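Local coordinates for protein homoserine dehydrogenase (Staphylococcus aureus M1064, PDB 4PG7) that probably catalyses the NAD(P)-dependent interconversion of L-aspartate semialdehyde and L-homoserine in the aspartic acid pathway, and carries a C-terminal ACT domain, at residues V217-A223 with V243-S249; A222-V226 with N280-E284; G250-D255 with D438-P442. All coordinates share one frame; numbering follows the deposited sequence.

Contact 1. Residues V217-A223 with V243-S249. With LYS (lysine), chain K.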
loop_
_atom_site.group_PDB
_atom_site.type_symbol
_atom_site.label_atom_id
_atom_site.label_comp_id
_atom_site.label_asym_id
_atom_site.label_seq_id
_atom_site.Cartn_x
_atom_site.Cartn_y
_atom_site.Cartn_z
ATOM N N VAL A 217 -18.992 8.841 13.136
ATOM C CA VAL A 217 -18.577 9.971 13.961
ATOM C C VAL A 217 -18.130 9.581 15.364
ATOM O O VAL A 217 -17.249 10.219 15.921
ATOM C CB VAL A 217 -19.723 11.001 13.998
ATOM C CG1 VAL A 217 -19.666 11.900 15.214
ATOM C CG2 VAL A 217 -19.701 11.815 12.711
ATOM N N GLU A 218 -18.696 8.523 15.928
ATOM C CA GLU A 218 -18.284 8.066 17.268
ATOM C C GLU A 218 -17.152 7.045 17.224
ATOM O O GLU A 218 -16.741 6.493 18.261
ATOM C CB GLU A 218 -19.498 7.518 18.040
ATOM C CG GLU A 218 -20.577 8.559 18.261
ATOM C CD GLU A 218 -20.061 9.781 18.965
ATOM O OE1 GLU A 218 -19.209 9.658 19.878
ATOM O OE2 GLU A 218 -20.513 10.873 18.610
ATOM N N GLY A 219 -16.659 6.755 16.020
ATOM C CA GLY A 219 -15.493 5.898 15.871
ATOM C C GLY A 219 -15.747 4.402 15.998
ATOM O O GLY A 219 -14.789 3.610 16.121
ATOM N N VAL A 220 -17.009 3.995 15.954
ATOM C CA VAL A 220 -17.356 2.570 16.122
ATOM C C VAL A 220 -16.868 1.760 14.918
ATOM O O VAL A 220 -16.218 0.716 15.081
ATOM C CB VAL A 220 -18.881 2.352 16.342
ATOM C CG1 VAL A 220 -19.190 0.873 16.529
ATOM C CG2 VAL A 220 -19.359 3.153 17.537
ATOM N N ASP A 221 -17.168 2.242 13.722
ATOM C CA ASP A 221 -16.695 1.602 12.478
ATOM C C ASP A 221 -15.191 1.433 12.483
ATOM O O ASP A 221 -14.673 0.357 12.156
ATOM C CB ASP A 221 -17.099 2.422 11.245
ATOM C CG ASP A 221 -16.556 1.837 9.959
ATOM O OD1 ASP A 221 -16.838 0.644 9.726
ATOM O OD2 ASP A 221 -15.854 2.557 9.179
ATOM N N ALA A 222 -14.483 2.503 12.853
ATOM C CA ALA A 222 -13.039 2.465 12.931
ATOM C C ALA A 222 -12.556 1.450 13.979
ATOM O O ALA A 222 -11.580 0.740 13.744
ATOM C CB ALA A 222 -12.496 3.845 13.240
ATOM N N ALA A 223 -13.243 1.365 15.116
ATOM C CA ALA A 223 -12.870 0.395 16.154
ATOM C C ALA A 223 -13.042 -1.051 15.681
ATOM O O ALA A 223 -12.189 -1.905 15.943
ATOM C CB ALA A 223 -13.657 0.633 17.432
ATOM N N VAL A 243 -11.205 -2.046 22.612
ATOM C CA VAL A 243 -10.677 -0.895 21.880
ATOM C C VAL A 243 -11.109 0.388 22.578
ATOM O O VAL A 243 -12.269 0.740 22.559
ATOM C CB VAL A 243 -11.148 -0.854 20.416
ATOM C CG1 VAL A 243 -10.539 0.344 19.681
ATOM C CG2 VAL A 243 -10.777 -2.143 19.702
ATOM N N LYS A 244 -10.167 1.094 23.181
ATOM C CA LYS A 244 -10.476 2.378 23.795
ATOM C C LYS A 244 -10.862 3.333 22.689
ATOM O O LYS A 244 -10.072 3.565 21.779
ATOM C CB LYS A 244 -9.263 2.904 24.578
ATOM C CG LYS A 244 -8.899 2.029 25.778
ATOM C CD LYS A 244 -7.674 2.565 26.509
ATOM C CE LYS A 244 -7.427 1.839 27.827
ATOM N NZ LYS A 244 -7.145 0.386 27.632
ATOM N N ARG A 245 -12.065 3.898 22.774
ATOM C CA ARG A 245 -12.639 4.623 21.648
ATOM C C ARG A 245 -13.171 5.999 22.014
ATOM O O ARG A 245 -13.832 6.160 23.028
ATOM C CB ARG A 245 -13.774 3.800 21.079
ATOM C CG ARG A 245 -14.494 4.438 19.911
ATOM C CD ARG A 245 -15.602 3.530 19.419
ATOM N NE ARG A 245 -16.498 3.145 20.505
ATOM C CZ ARG A 245 -17.444 3.913 21.037
ATOM N NH1 ARG A 245 -17.661 5.143 20.610
ATOM N NH2 ARG A 245 -18.186 3.437 22.020
ATOM N N ARG A 246 -12.841 6.982 21.184
ATOM C CA ARG A 246 -13.432 8.310 21.234
ATOM C C ARG A 246 -13.600 8.786 19.794
ATOM O O ARG A 246 -12.699 8.618 18.967
ATOM C CB ARG A 246 -12.531 9.281 22.013
ATOM C CG ARG A 246 -12.909 10.757 21.848
ATOM C CD ARG A 246 -11.847 11.698 22.406
ATOM N NE ARG A 246 -11.818 11.697 23.858
ATOM C CZ ARG A 246 -10.803 12.111 24.620
ATOM N NH1 ARG A 246 -9.659 12.553 24.099
ATOM N NH2 ARG A 246 -10.929 12.048 25.939
ATOM N N GLY A 247 -14.735 9.400 19.498
ATOM C CA GLY A 247 -15.047 9.867 18.158
ATOM C C GLY A 247 -14.546 11.268 17.926
ATOM O O GLY A 247 -13.747 11.765 18.708
ATOM N N ILE A 248 -15.060 11.900 16.870
ATOM C CA ILE A 248 -14.627 13.233 16.465
ATOM C C ILE A 248 -15.606 14.342 16.812
ATOM O O ILE A 248 -15.326 15.506 16.543
ATOM C CB ILE A 248 -14.323 13.317 14.937
ATOM C CG1 ILE A 248 -15.549 12.998 14.088
ATOM C CG2 ILE A 248 -13.171 12.394 14.563
ATOM C CD1 ILE A 248 -15.453 13.581 12.693
ATOM N N SER A 249 -16.736 14.021 17.441
ATOM C CA SER A 249 -17.774 15.045 17.631
ATOM C C SER A 249 -17.349 16.165 18.583
ATOM O O SER A 249 -17.896 17.275 18.533
ATOM C CB SER A 249 -19.104 14.421 18.079
ATOM O OG SER A 249 -19.040 13.991 19.423
HETATM N N LYS K . -15.763 21.446 22.980
HETATM C CA LYS K . -15.746 20.184 23.793
HETATM C C LYS K . -15.093 20.373 25.159
HETATM O O LYS K . -14.539 19.418 25.736
HETATM C CB LYS K . -15.020 19.072 23.032
HETATM C CG LYS K . -15.252 17.686 23.598
HETATM C CD LYS K . -13.955 16.931 23.839
HETATM C CE LYS K . -14.252 15.621 24.534
HETATM N NZ LYS K . -13.035 14.818 24.822
HETATM O OXT LYS K . -15.131 21.483 25.713
HETATM O O HOH W 1 -16.869 9.509 21.432
HETATM O O HOH W 2 -17.525 11.732 19.383
#

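Contact 2. Residues A222-V226 with N280-E284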
loop_
_atom_site.group_PDB
_atom_site.type_symbol
_atom_site.label_atom_id
_atom_site.label_comp_id
_atom_site.label_asym_id
_atom_site.label_seq_id
_atom_site.Cartn_x
_atom_site.Cartn_y
_atom_site.Cartn_z
ATOM N N ALA A 222 -14.483 2.503 12.853
ATOM C CA ALA A 222 -13.039 2.465 12.931
ATOM C C ALA A 222 -12.556 1.450 13.979
ATOM O O ALA A 222 -11.580 0.740 13.744
ATOM C CB ALA A 222 -12.496 3.845 13.240
ATOM N N ALA A 223 -13.243 1.365 15.116
ATOM C CA ALA A 223 -12.870 0.395 16.154
ATOM C C ALA A 223 -13.042 -1.051 15.681
ATOM O O ALA A 223 -12.189 -1.905 15.943
ATOM C CB ALA A 223 -13.657 0.633 17.432
ATOM N N ARG A 224 -14.106 -1.321 14.935
ATOM C CA ARG A 224 -14.259 -2.651 14.326
ATOM C C ARG A 224 -13.090 -2.973 13.401
ATOM O O ARG A 224 -12.553 -4.071 13.437
ATOM C CB ARG A 224 -15.600 -2.769 13.595
ATOM C CG ARG A 224 -16.795 -2.748 14.544
ATOM C CD ARG A 224 -18.100 -3.115 13.852
ATOM N NE ARG A 224 -18.330 -2.251 12.701
ATOM C CZ ARG A 224 -19.172 -1.221 12.650
ATOM N NH1 ARG A 224 -19.916 -0.893 13.700
ATOM N NH2 ARG A 224 -19.272 -0.512 11.525
ATOM N N LYS A 225 -12.672 -2.015 12.590
ATOM C CA LYS A 225 -11.545 -2.239 11.690
ATOM C C LYS A 225 -10.227 -2.410 12.420
ATOM O O LYS A 225 -9.343 -3.122 11.936
ATOM C CB LYS A 225 -11.456 -1.130 10.637
ATOM C CG LYS A 225 -12.575 -1.251 9.601
ATOM C CD LYS A 225 -12.687 -0.008 8.746
ATOM C CE LYS A 225 -13.864 -0.103 7.762
ATOM N NZ LYS A 225 -14.276 1.272 7.371
ATOM N N VAL A 226 -10.083 -1.763 13.574
ATOM C CA VAL A 226 -8.926 -1.983 14.429
ATOM C C VAL A 226 -8.898 -3.404 14.996
ATOM O O VAL A 226 -7.832 -4.013 15.073
ATOM C CB VAL A 226 -8.893 -0.972 15.586
ATOM C CG1 VAL A 226 -7.894 -1.396 16.651
ATOM C CG2 VAL A 226 -8.540 0.397 15.042
ATOM N N ASN A 280 -2.470 -3.358 22.636
ATOM C CA ASN A 280 -3.188 -2.170 23.082
ATOM C C ASN A 280 -3.823 -1.499 21.870
ATOM O O ASN A 280 -3.118 -1.058 20.966
ATOM C CB ASN A 280 -2.245 -1.182 23.765
ATOM C CG ASN A 280 -1.685 -1.720 25.053
ATOM O OD1 ASN A 280 -0.494 -1.603 25.305
ATOM N ND2 ASN A 280 -2.543 -2.324 25.882
ATOM N N ALA A 281 -5.145 -1.431 21.857
ATOM C CA ALA A 281 -5.883 -0.970 20.679
ATOM C C ALA A 281 -6.739 0.232 21.019
ATOM O O ALA A 281 -7.337 0.276 22.079
ATOM C CB ALA A 281 -6.754 -2.086 20.146
ATOM N N SER A 282 -6.801 1.203 20.102
ATOM C CA SER A 282 -7.558 2.428 20.320
ATOM C C SER A 282 -7.998 3.097 19.033
ATOM O O SER A 282 -7.427 2.881 17.964
ATOM C CB SER A 282 -6.726 3.436 21.117
ATOM O OG SER A 282 -5.472 3.666 20.488
ATOM N N VAL A 283 -9.016 3.930 19.171
ATOM C CA VAL A 283 -9.471 4.810 18.125
ATOM C C VAL A 283 -9.705 6.144 18.803
ATOM O O VAL A 283 -10.494 6.213 19.740
ATOM C CB VAL A 283 -10.807 4.330 17.546
ATOM C CG1 VAL A 283 -11.369 5.353 16.576
ATOM C CG2 VAL A 283 -10.627 3.009 16.835
ATOM N N GLU A 284 -9.051 7.201 18.340
ATOM C CA GLU A 284 -9.330 8.526 18.880
ATOM C C GLU A 284 -8.705 9.646 18.068
ATOM O O GLU A 284 -7.768 9.424 17.291
ATOM C CB GLU A 284 -8.875 8.631 20.341
ATOM C CG GLU A 284 -7.398 8.481 20.524
ATOM C CD GLU A 284 -7.014 8.364 21.995
ATOM O OE1 GLU A 284 -7.434 9.210 22.821
ATOM O OE2 GLU A 284 -6.266 7.432 22.298
#

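Contact 3. Residues G250-D255 with D438-P442. With LYS (lysine), chain K.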
loop_
_atom_site.group_PDB
_atom_site.type_symbol
_atom_site.label_atom_id
_atom_site.label_comp_id
_atom_site.label_asym_id
_atom_site.label_seq_id
_atom_site.Cartn_x
_atom_site.Cartn_y
_atom_site.Cartn_z
ATOM N N GLY A 250 -16.348 15.894 19.409
ATOM C CA GLY A 250 -15.773 16.911 20.304
ATOM C C GLY A 250 -14.568 17.683 19.758
ATOM O O GLY A 250 -14.074 18.600 20.406
ATOM N N VAL A 251 -14.097 17.341 18.546
ATOM C CA VAL A 251 -13.008 18.094 17.923
ATOM C C VAL A 251 -13.543 19.442 17.432
ATOM O O VAL A 251 -14.544 19.491 16.726
ATOM C CB VAL A 251 -12.382 17.310 16.734
ATOM C CG1 VAL A 251 -11.296 18.120 16.047
ATOM C CG2 VAL A 251 -11.804 15.989 17.218
ATOM N N THR A 252 -12.861 20.533 17.766
ATOM C CA THR A 252 -13.296 21.852 17.359
ATOM C C THR A 252 -12.306 22.481 16.403
ATOM O O THR A 252 -11.148 22.068 16.324
ATOM C CB THR A 252 -13.418 22.830 18.559
ATOM O OG1 THR A 252 -12.126 23.015 19.153
ATOM C CG2 THR A 252 -14.412 22.307 19.624
ATOM N N LEU A 253 -12.749 23.538 15.737
ATOM C CA LEU A 253 -11.899 24.294 14.855
ATOM C C LEU A 253 -10.715 24.886 15.611
ATOM O O LEU A 253 -9.601 24.954 15.081
ATOM C CB LEU A 253 -12.743 25.352 14.143
ATOM C CG LEU A 253 -12.099 26.101 12.999
ATOM C CD1 LEU A 253 -11.596 25.144 11.939
ATOM C CD2 LEU A 253 -13.112 27.106 12.437
ATOM N N THR A 254 -10.927 25.253 16.869
ATOM C CA THR A 254 -9.842 25.708 17.700
ATOM C C THR A 254 -8.776 24.614 17.868
ATOM O O THR A 254 -7.584 24.904 17.813
ATOM C CB THR A 254 -10.370 26.190 19.058
ATOM O OG1 THR A 254 -11.344 27.219 18.830
ATOM C CG2 THR A 254 -9.272 26.733 19.904
ATOM N N ASP A 255 -9.193 23.368 18.079
ATOM C CA ASP A 255 -8.228 22.260 18.219
ATOM C C ASP A 255 -7.416 22.165 16.956
ATOM O O ASP A 255 -6.215 22.084 17.004
ATOM C CB ASP A 255 -8.909 20.922 18.476
ATOM C CG ASP A 255 -9.606 20.876 19.807
ATOM O OD1 ASP A 255 -8.973 21.203 20.825
ATOM O OD2 ASP A 255 -10.797 20.513 19.841
ATOM N N ASP A 438 -9.259 20.178 29.866
ATOM C CA ASP A 438 -10.416 20.016 28.997
ATOM C C ASP A 438 -10.327 18.653 28.344
ATOM O O ASP A 438 -11.245 17.855 28.428
ATOM C CB ASP A 438 -10.426 21.098 27.924
ATOM C CG ASP A 438 -11.594 20.947 26.933
ATOM O OD1 ASP A 438 -12.638 20.378 27.282
ATOM O OD2 ASP A 438 -11.465 21.424 25.804
ATOM N N LYS A 439 -9.185 18.371 27.724
ATOM C CA LYS A 439 -8.985 17.087 27.125
ATOM C C LYS A 439 -7.535 16.865 26.746
ATOM O O LYS A 439 -6.726 17.793 26.742
ATOM C CB LYS A 439 -9.834 16.980 25.878
ATOM C CG LYS A 439 -9.480 17.989 24.818
ATOM C CD LYS A 439 -10.663 18.151 23.880
ATOM C CE LYS A 439 -10.418 19.226 22.845
ATOM N NZ LYS A 439 -11.671 19.427 22.057
ATOM N N VAL A 440 -7.255 15.622 26.403
ATOM C CA VAL A 440 -5.928 15.186 26.024
ATOM C C VAL A 440 -6.095 14.340 24.788
ATOM O O VAL A 440 -6.906 13.409 24.764
ATOM C CB VAL A 440 -5.258 14.356 27.152
ATOM C CG1 VAL A 440 -3.899 13.828 26.717
ATOM C CG2 VAL A 440 -5.097 15.186 28.414
ATOM N N TYR A 441 -5.328 14.667 23.755
ATOM C CA TYR A 441 -5.247 13.834 22.559
ATOM C C TYR A 441 -3.821 13.287 22.447
ATOM O O TYR A 441 -2.867 13.993 22.766
ATOM C CB TYR A 441 -5.538 14.640 21.313
ATOM C CG TYR A 441 -6.914 15.233 21.164
ATOM C CD1 TYR A 441 -8.016 14.717 21.818
ATOM C CD2 TYR A 441 -7.124 16.281 20.280
ATOM C CE1 TYR A 441 -9.276 15.270 21.644
ATOM C CE2 TYR A 441 -8.385 16.829 20.094
ATOM C CZ TYR A 441 -9.453 16.311 20.758
ATOM O OH TYR A 441 -10.711 16.855 20.547
ATOM N N PRO A 442 -3.667 12.043 21.972
ATOM C CA PRO A 442 -2.314 11.566 21.664
ATOM C C PRO A 442 -1.726 12.327 20.498
ATOM O O PRO A 442 -2.461 12.916 19.699
ATOM C CB PRO A 442 -2.507 10.081 21.284
ATOM C CG PRO A 442 -3.942 9.926 21.013
ATOM C CD PRO A 442 -4.696 11.027 21.711
HETATM N N LYS K . -15.763 21.446 22.980
HETATM C CA LYS K . -15.746 20.184 23.793
HETATM C C LYS K . -15.093 20.373 25.159
HETATM O O LYS K . -14.539 19.418 25.736
HETATM C CB LYS K . -15.020 19.072 23.032
HETATM C CG LYS K . -15.252 17.686 23.598
HETATM C CD LYS K . -13.955 16.931 23.839
HETATM C CE LYS K . -14.252 15.621 24.534
HETATM N NZ LYS K . -13.035 14.818 24.822
HETATM O OXT LYS K . -15.131 21.483 25.713
#

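Contact 1. Residues V217-A223 with V243-S249
Val217 meets Gly247 and Ile248 where the turn between helices 214-217 and 220-234 packs against the segment leaving strand 244-245, in the mixed alpha/beta region of homoserine dehydrogenase. The tight part is backbone on backbone. Ile248 N donates to Val217 O over 2.9 Å, in line with the carbonyl (C=O...N 172°), and Gly247 CA makes a CH...O contact with the same oxygen at 3.2 Å. Gly247 CA also lies 3.6 Å from Glu218 C; Gly219, with positive phi, ends one helix and N-caps the next. Buried beside the turn, Val217 and Ile248 both reach Ile185 and Phe196 of the neighbouring helices. Farther along, Ala223 CB packs on Val243 CG1 at 3.9 Å.

The solvent side is looser and bridged by water. Glu218, its chain bent, turns OE1 back to accept from two waters, which in turn accept from Gly247 N and Ser249 N. Arg245 is extended as far as CD and then bends at chi3 (53°); Val220 CG2 lies over one face of its guanidinium, toward the rim. The CB of Arg246 points away from the turn; its NH1 donates to Val440 O, and the bound lysine's NZ sits over one guanidinium face, offset toward the rim. At the guanidinium edge of Arg245, NH1 donates to Glu218 O at 2.9 Å, the donor tilted 27° from the carbonyl plane.

Contact 2. Residues A222-V226 with N280-E284
Val283 projects from its strand into the helix surface, its two methyl groups dividing the work. With CG1 anti to the backbone N (chi1 173°), that methyl meets Ala222 CB at 3.8 Å, while CG2 lies over the helix backbone, 3.5 Å from Ala223 CA. Small side chains at Ala222 and Ala223 allow this approach to the main chain.

One turn on, Val226 is oriented toward the strand and also uses both branches. CG1 touches Ala281 CB at 3.7 Å; CG2 meets Val283 CG2 at 3.8 Å, and the two valines run antiparallel past each other, meeting at these methyls. Ala281 and Val283 alternate with Ser282, whose CB points to the other face of the strand and whose carbonyl oxygen lies near Val226 CG2.

No hydrogen bond crosses the contact, which is buried and held mainly by aliphatic groups. Leu178 adds to the cover of Val226, Ile238 to that of Ala281, and Leu268 of the adjoining strand touches Val283. The helix and strand segments run nearly antiparallel, at 158°, with their axes 8.1 Å apart at closest approach. Such alternating strand residues set against one side of a helix are typical of a helix layer packed on the face of a mixed sheet in an alpha/beta fold.

Contact 3. Residues G250-D255 with D438-P442
Lys439 crosses from its strand to Asp255 at the start of helix 253-262, running alongside the bound lysine. Its CB lies 4.0 Å from the ligand NZ. A chi1 near 62° and a straight chain beyond CG carry the amine to Asp255. On the way CD passes the ligand CD at 3.5 Å, and CE comes beside the Asp255 carboxylate. The tip, NZ, forms a salt bridge with Asp255 OD2 at 2.6 Å, on the syn side, 24° out of the carboxylate plane, and donates to Tyr441 OH at 3.1 Å.

Asp255 OD2 also takes Thr252 N on its anti side at 2.9 Å, while Asp255 N donates to Thr252 OG1. This capping box holds the carboxylate toward Lys439, and OD1 is bonded to Tyr410, so the negative charge is probably well stabilised. Tyr441 OH also lies 3.6 Å from Val251 CG2.

Gly250, Thr252, Asp438 and Lys439 line the lysine site, with Thr252 CG2 near the ligand N and Asp438 OD1 near its carboxylate. Strand 436-444 runs between strands 375-382 and 278-289, with a classic beta bulge where Asp438 and Lys439 face Val380; through the salt bridge, Lys439 ties the N terminus of helix 253-262 to this sheet.

From the N terminus, the chain passes the turn at 217-223, runs through helix 220-234 and returns at 243-249, where contact 1 closes a short loop of 19 intervening residues. Contact 2 starts from the same helix but closes later, at 280-284; strands 244-245 and 278-289 are parallel neighbours, so both contacts set one helix beside one sheet. Contact 3 opens at 250-255, after contact 1 has closed, and crosses contact 2, since its partner 438-442 lies far downstream in the C-terminal family region. There strand 436-444 joins strand 278-289 side by side, and Arg246 reaches Val440, so contacts 1 and 3 meet at the lysine site, while contact 2 lies farther off on the same sheet.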